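Local coordinates for 5,10-methylenetetrahydrofolate dehydrogenase (Bombyx mori, PDB 5ZF1), which probably catalyses the NADP+-dependent oxidation of 5,10-methylenetetrahydrofolate in one-carbon metabolism, at residues Trp25-Ile35 against Thr289-Ala297. Residues are numbered along the deposited sequence; the frame is centred on the assembly and turned at random.
Sequences WVSLGNRAPTI and TFQAAQSQA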
ATOM      1  N   TRP B  25      29.429   9.771  10.485  1.00 30.64           N
ATOM      2  CA  TRP B  25      29.475   8.449   9.867  1.00 27.96           C
ATOM      3  C   TRP B  25      30.671   8.318   8.925  1.00 31.42           C
ATOM      4  O   TRP B  25      31.297   7.251   8.843  1.00 33.21           O
ATOM      5  CB  TRP B  25      28.156   8.188   9.123  1.00 29.77           C
ATOM      6  CG  TRP B  25      28.100   6.944   8.292  1.00 28.81           C
ATOM      7  CD1 TRP B  25      27.837   5.679   8.726  1.00 26.42           C
ATOM      8  CD2 TRP B  25      28.247   6.853   6.868  1.00 25.87           C
ATOM      9  NE1 TRP B  25      27.850   4.802   7.674  1.00 29.54           N
ATOM     10  CE2 TRP B  25      28.090   5.498   6.519  1.00 29.31           C
ATOM     11  CE3 TRP B  25      28.499   7.789   5.856  1.00 22.93           C
ATOM     12  CZ2 TRP B  25      28.172   5.050   5.198  1.00 25.83           C
ATOM     13  CZ3 TRP B  25      28.585   7.340   4.544  1.00 28.39           C
ATOM     14  CH2 TRP B  25      28.434   5.980   4.232  1.00 27.29           C
ATOM     15  N   VAL B  26      31.003   9.390   8.204  1.00 28.99           N
ATOM     16  CA  VAL B  26      32.196   9.352   7.358  1.00 30.04           C
ATOM     17  C   VAL B  26      33.439   9.140   8.217  1.00 34.26           C
ATOM     18  O   VAL B  26      34.359   8.401   7.839  1.00 32.43           O
ATOM     19  CB  VAL B  26      32.294  10.635   6.509  1.00 34.45           C
ATOM     20  CG1 VAL B  26      33.673  10.777   5.890  1.00 34.78           C
ATOM     21  CG2 VAL B  26      31.240  10.626   5.405  1.00 32.83           C
ATOM     22  N   SER B  27      33.456   9.743   9.409  1.00 33.35           N
ATOM     23  CA  SER B  27      34.607   9.665  10.311  1.00 35.14           C
ATOM     24  C   SER B  27      34.821   8.271  10.889  1.00 41.72           C
ATOM     25  O   SER B  27      35.888   8.011  11.455  1.00 38.80           O
ATOM     26  CB  SER B  27      34.449  10.670  11.453  1.00 41.17           C
ATOM     27  OG  SER B  27      34.510  11.997  10.964  1.00 44.83           O
ATOM     28  N   LEU B  28      33.838   7.381  10.788  1.00 35.70           N
ATOM     29  CA  LEU B  28      34.016   5.991  11.190  1.00 35.94           C
ATOM     30  C   LEU B  28      34.744   5.168  10.137  1.00 41.17           C
ATOM     31  O   LEU B  28      34.941   3.964  10.341  1.00 40.79           O
ATOM     32  CB  LEU B  28      32.657   5.341  11.494  1.00 35.48           C
ATOM     33  CG  LEU B  28      31.703   6.044  12.461  1.00 40.11           C
ATOM     34  CD1 LEU B  28      30.396   5.249  12.590  1.00 36.74           C
ATOM     35  CD2 LEU B  28      32.354   6.249  13.826  1.00 41.58           C
ATOM     36  N   GLY B  29      35.125   5.773   9.014  1.00 34.03           N
ATOM     37  CA  GLY B  29      35.791   5.043   7.955  1.00 35.66           C
ATOM     38  C   GLY B  29      34.937   4.781   6.730  1.00 34.41           C
ATOM     39  O   GLY B  29      35.104   3.763   6.057  1.00 35.28           O
ATOM     40  N   ASN B  30      34.022   5.691   6.417  1.00 34.79           N
ATOM     41  CA  ASN B  30      33.115   5.517   5.295  1.00 33.38           C
ATOM     42  C   ASN B  30      33.308   6.633   4.278  1.00 27.63           C
ATOM     43  O   ASN B  30      33.669   7.758   4.630  1.00 32.18           O
ATOM     44  CB  ASN B  30      31.649   5.489   5.768  1.00 28.71           C
ATOM     45  CG  ASN B  30      31.361   4.336   6.714  1.00 29.38           C
ATOM     46  OD1 ASN B  30      31.399   3.174   6.317  1.00 38.60           O
ATOM     47  ND2 ASN B  30      31.040   4.656   7.959  1.00 33.64           N
ATOM     48  N   ARG B  31      33.074   6.302   3.010  1.00 33.18           N
ATOM     49  CA  ARG B  31      33.044   7.311   1.963  1.00 28.41           C
ATOM     50  C   ARG B  31      31.752   8.104   2.059  1.00 34.87           C
ATOM     51  O   ARG B  31      30.703   7.560   2.414  1.00 31.29           O
ATOM     52  CB  ARG B  31      33.133   6.662   0.581  1.00 30.64           C
ATOM     53  CG  ARG B  31      34.428   5.913   0.324  1.00 34.76           C
ATOM     54  CD  ARG B  31      35.466   6.878  -0.186  1.00 33.92           C
ATOM     55  NE  ARG B  31      36.738   6.235  -0.507  1.00 35.67           N
ATOM     56  CZ  ARG B  31      37.793   6.903  -0.964  1.00 32.31           C
ATOM     57  NH1 ARG B  31      37.708   8.211  -1.142  1.00 27.23           N
ATOM     58  NH2 ARG B  31      38.926   6.276  -1.234  1.00 38.11           N
ATOM     59  N   ALA B  32      31.827   9.384   1.725  1.00 32.53           N
ATOM     60  CA  ALA B  32      30.633  10.216   1.748  1.00 30.59           C
ATOM     61  C   ALA B  32      29.598   9.666   0.766  1.00 25.28           C
ATOM     62  O   ALA B  32      29.960   9.155  -0.297  1.00 26.09           O
ATOM     63  CB  ALA B  32      30.974  11.664   1.392  1.00 33.45           C
ATOM     64  N   PRO B  33      28.310   9.775   1.085  1.00 24.15           N
ATOM     65  CA  PRO B  33      27.273   9.266   0.175  1.00 23.60           C
ATOM     66  C   PRO B  33      27.333   9.951  -1.176  1.00 25.37           C
ATOM     67  O   PRO B  33      27.590  11.153  -1.269  1.00 26.54           O
ATOM     68  CB  PRO B  33      25.965   9.603   0.908  1.00 22.68           C
ATOM     69  CG  PRO B  33      26.327   9.819   2.316  1.00 23.55           C
ATOM     70  CD  PRO B  33      27.747  10.372   2.303  1.00 22.62           C
ATOM     71  N   THR B  34      27.055   9.183  -2.231  1.00 23.30           N
ATOM     72  CA  THR B  34      27.084   9.680  -3.601  1.00 23.68           C
ATOM     73  C   THR B  34      25.732   9.465  -4.262  1.00 28.77           C
ATOM     74  O   THR B  34      25.109   8.416  -4.077  1.00 25.84           O
ATOM     75  CB  THR B  34      28.158   8.969  -4.418  1.00 28.99           C
ATOM     76  OG1 THR B  34      27.879   7.565  -4.440  1.00 28.60           O
ATOM     77  CG2 THR B  34      29.543   9.202  -3.798  1.00 27.45           C
ATOM     78  N   ILE B  35      25.296  10.456  -5.039  1.00 24.76           N
ATOM     79  CA  ILE B  35      24.047  10.396  -5.790  1.00 22.75           C
ATOM     80  C   ILE B  35      24.307  10.785  -7.240  1.00 28.96           C
ATOM     81  O   ILE B  35      25.095  11.694  -7.531  1.00 26.03           O
ATOM     82  CB  ILE B  35      22.952  11.286  -5.158  1.00 26.03           C
ATOM     83  CG1 ILE B  35      21.654  11.187  -5.962  1.00 31.98           C
ATOM     84  CG2 ILE B  35      23.385  12.731  -5.044  1.00 29.74           C
ATOM     85  CD1 ILE B  35      20.507  11.945  -5.349  1.00 36.05           C
ATOM     86  N   THR B 289      19.471   9.363   0.645  1.00 23.39           N
ATOM     87  CA  THR B 289      20.782   9.017   0.100  1.00 22.01           C
ATOM     88  C   THR B 289      21.732   8.573   1.209  1.00 22.29           C
ATOM     89  O   THR B 289      22.445   7.571   1.064  1.00 22.27           O
ATOM     90  CB  THR B 289      21.354  10.215  -0.675  1.00 22.62           C
ATOM     91  OG1 THR B 289      20.456  10.588  -1.727  1.00 23.31           O
ATOM     92  CG2 THR B 289      22.709   9.874  -1.303  1.00 24.95           C
ATOM     93  N   PHE B 290      21.716   9.296   2.328  1.00 22.32           N
ATOM     94  CA  PHE B 290      22.481   8.920   3.511  1.00 23.55           C
ATOM     95  C   PHE B 290      22.015   7.576   4.062  1.00 29.73           C
ATOM     96  O   PHE B 290      22.839   6.722   4.412  1.00 27.21           O
ATOM     97  CB  PHE B 290      22.358  10.026   4.557  1.00 23.81           C
ATOM     98  CG  PHE B 290      23.154   9.782   5.817  1.00 22.08           C
ATOM     99  CD1 PHE B 290      24.357   9.085   5.779  1.00 24.76           C
ATOM    100  CD2 PHE B 290      22.693  10.257   7.040  1.00 26.82           C
ATOM    101  CE1 PHE B 290      25.069   8.864   6.934  1.00 24.62           C
ATOM    102  CE2 PHE B 290      23.411  10.040   8.193  1.00 26.81           C
ATOM    103  CZ  PHE B 290      24.601   9.348   8.142  1.00 32.15           C
ATOM    104  N   GLN B 291      20.693   7.367   4.143  1.00 25.87           N
ATOM    105  CA  GLN B 291      20.177   6.073   4.588  1.00 23.45           C
ATOM    106  C   GLN B 291      20.662   4.942   3.691  1.00 21.79           C
ATOM    107  O   GLN B 291      21.057   3.879   4.183  1.00 27.33           O
ATOM    108  CB  GLN B 291      18.646   6.108   4.618  1.00 25.90           C
ATOM    109  CG  GLN B 291      17.973   4.834   5.101  1.00 27.23           C
ATOM    110  CD  GLN B 291      16.515   4.765   4.645  1.00 31.92           C
ATOM    111  OE1 GLN B 291      15.846   5.787   4.551  1.00 35.39           O
ATOM    112  NE2 GLN B 291      16.018   3.562   4.396  1.00 34.03           N
ATOM    113  N   ALA B 292      20.616   5.137   2.372  1.00 22.25           N
ATOM    114  CA  ALA B 292      21.055   4.086   1.459  1.00 22.90           C
ATOM    115  C   ALA B 292      22.545   3.806   1.619  1.00 28.98           C
ATOM    116  O   ALA B 292      22.965   2.643   1.667  1.00 27.59           O
ATOM    117  CB  ALA B 292      20.731   4.463   0.017  1.00 22.87           C
ATOM    118  N   ALA B 293      23.359   4.859   1.708  1.00 25.52           N
ATOM    119  CA  ALA B 293      24.798   4.659   1.857  1.00 26.50           C
ATOM    120  C   ALA B 293      25.118   3.876   3.120  1.00 28.91           C
ATOM    121  O   ALA B 293      26.024   3.034   3.122  1.00 29.12           O
ATOM    122  CB  ALA B 293      25.528   6.007   1.862  1.00 25.18           C
ATOM    123  N   GLN B 294      24.382   4.130   4.208  1.00 26.55           N
ATOM    124  CA  GLN B 294      24.635   3.379   5.434  1.00 29.30           C
ATOM    125  C   GLN B 294      24.238   1.919   5.277  1.00 32.48           C
ATOM    126  O   GLN B 294      24.972   1.021   5.704  1.00 30.11           O
ATOM    127  CB  GLN B 294      23.881   3.995   6.604  1.00 29.82           C
ATOM    128  CG  GLN B 294      24.245   5.426   6.913  1.00 28.45           C
ATOM    129  CD  GLN B 294      23.450   5.939   8.084  1.00 28.57           C
ATOM    130  OE1 GLN B 294      23.649   5.508   9.217  1.00 36.78           O
ATOM    131  NE2 GLN B 294      22.508   6.831   7.812  1.00 32.13           N
ATOM    132  N   SER B 295      23.074   1.660   4.669  1.00 30.65           N
ATOM    133  CA  SER B 295      22.618   0.285   4.481  0.52 33.66           C
ATOM    134  C   SER B 295      23.606  -0.514   3.648  1.00 32.88           C
ATOM    135  O   SER B 295      23.884  -1.683   3.943  1.00 35.55           O
ATOM    136  CB  SER B 295      21.245   0.271   3.806  0.52 28.84           C
ATOM    137  OG  SER B 295      20.242   0.796   4.652  0.52 31.07           O
ATOM    138  N   GLN B 296      24.130   0.096   2.583  1.00 28.81           N
ATOM    139  CA  GLN B 296      25.052  -0.620   1.709  1.00 29.46           C
ATOM    140  C   GLN B 296      26.362  -0.908   2.426  1.00 31.13           C
ATOM    141  O   GLN B 296      26.937  -1.991   2.271  1.00 35.73           O
ATOM    142  CB  GLN B 296      25.301   0.181   0.430  1.00 28.36           C
ATOM    143  CG  GLN B 296      24.020   0.488  -0.347  1.00 24.11           C
ATOM    144  CD  GLN B 296      24.173   1.658  -1.292  1.00 29.52           C
ATOM    145  OE1 GLN B 296      25.278   2.164  -1.494  1.00 37.04           O
ATOM    146  NE2 GLN B 296      23.061   2.096  -1.885  1.00 23.45           N
ATOM    147  N   ALA B 297      26.837   0.047   3.226  1.00 30.91           N
ATOM    148  CA  ALA B 297      28.064  -0.171   3.987  1.00 33.48           C
ATOM    149  C   ALA B 297      27.881  -1.252   5.039  1.00 41.71           C
ATOM    150  O   ALA B 297      28.827  -1.989   5.338  1.00 42.66           O
ATOM    151  CB  ALA B 297      28.520   1.133   4.637  1.00 38.55           C
TER
HETATM  152  O   HOH W   1      26.591   2.324   8.122  1.00 38.99           O
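Trp25 O, in the last turn of helix 7-26, is gripped from opposite faces of its carbonyl plane by Leu28 N and by Asn30 ND2, the latter at 2.8 Å and nearly straight (169°). That bond sets Asn30 ND2 above the rim of one indole face, while Phe290 and Gln294 take the opposite face. With CG anti to the backbone N (chi1 173°), the indole leans into helix 277-298 as a knob among Phe290, Ala293, Gln294 and Ala297. Gln294 CG makes a CH-pi contact 3.9 Å from the centroid of the Trp25 five-membered ring, over its face, and Phe290 turns its edge to the same face in an offset edge-to-face pair, planes at 70°. A water accepts from Trp25 NE1 at 2.8 Å and donates to Gln294 O. Farther along, Ala293 CB meets both Trp25 CH2 and Pro33 CB, each at 3.7 Å, and Thr289 CG2 lies against Pro33, just before strand 34-40. Replacing Trp25 by alanine is likely to leave Phe290 and Gln294 without their aromatic partner and the water without its indole donor. No direct hydrogen bond joins the segments, so apolar and aromatic contacts, with one bridging water, pack the C-terminal helix against the end region of helix 7-26 and the connection to strand 34-40.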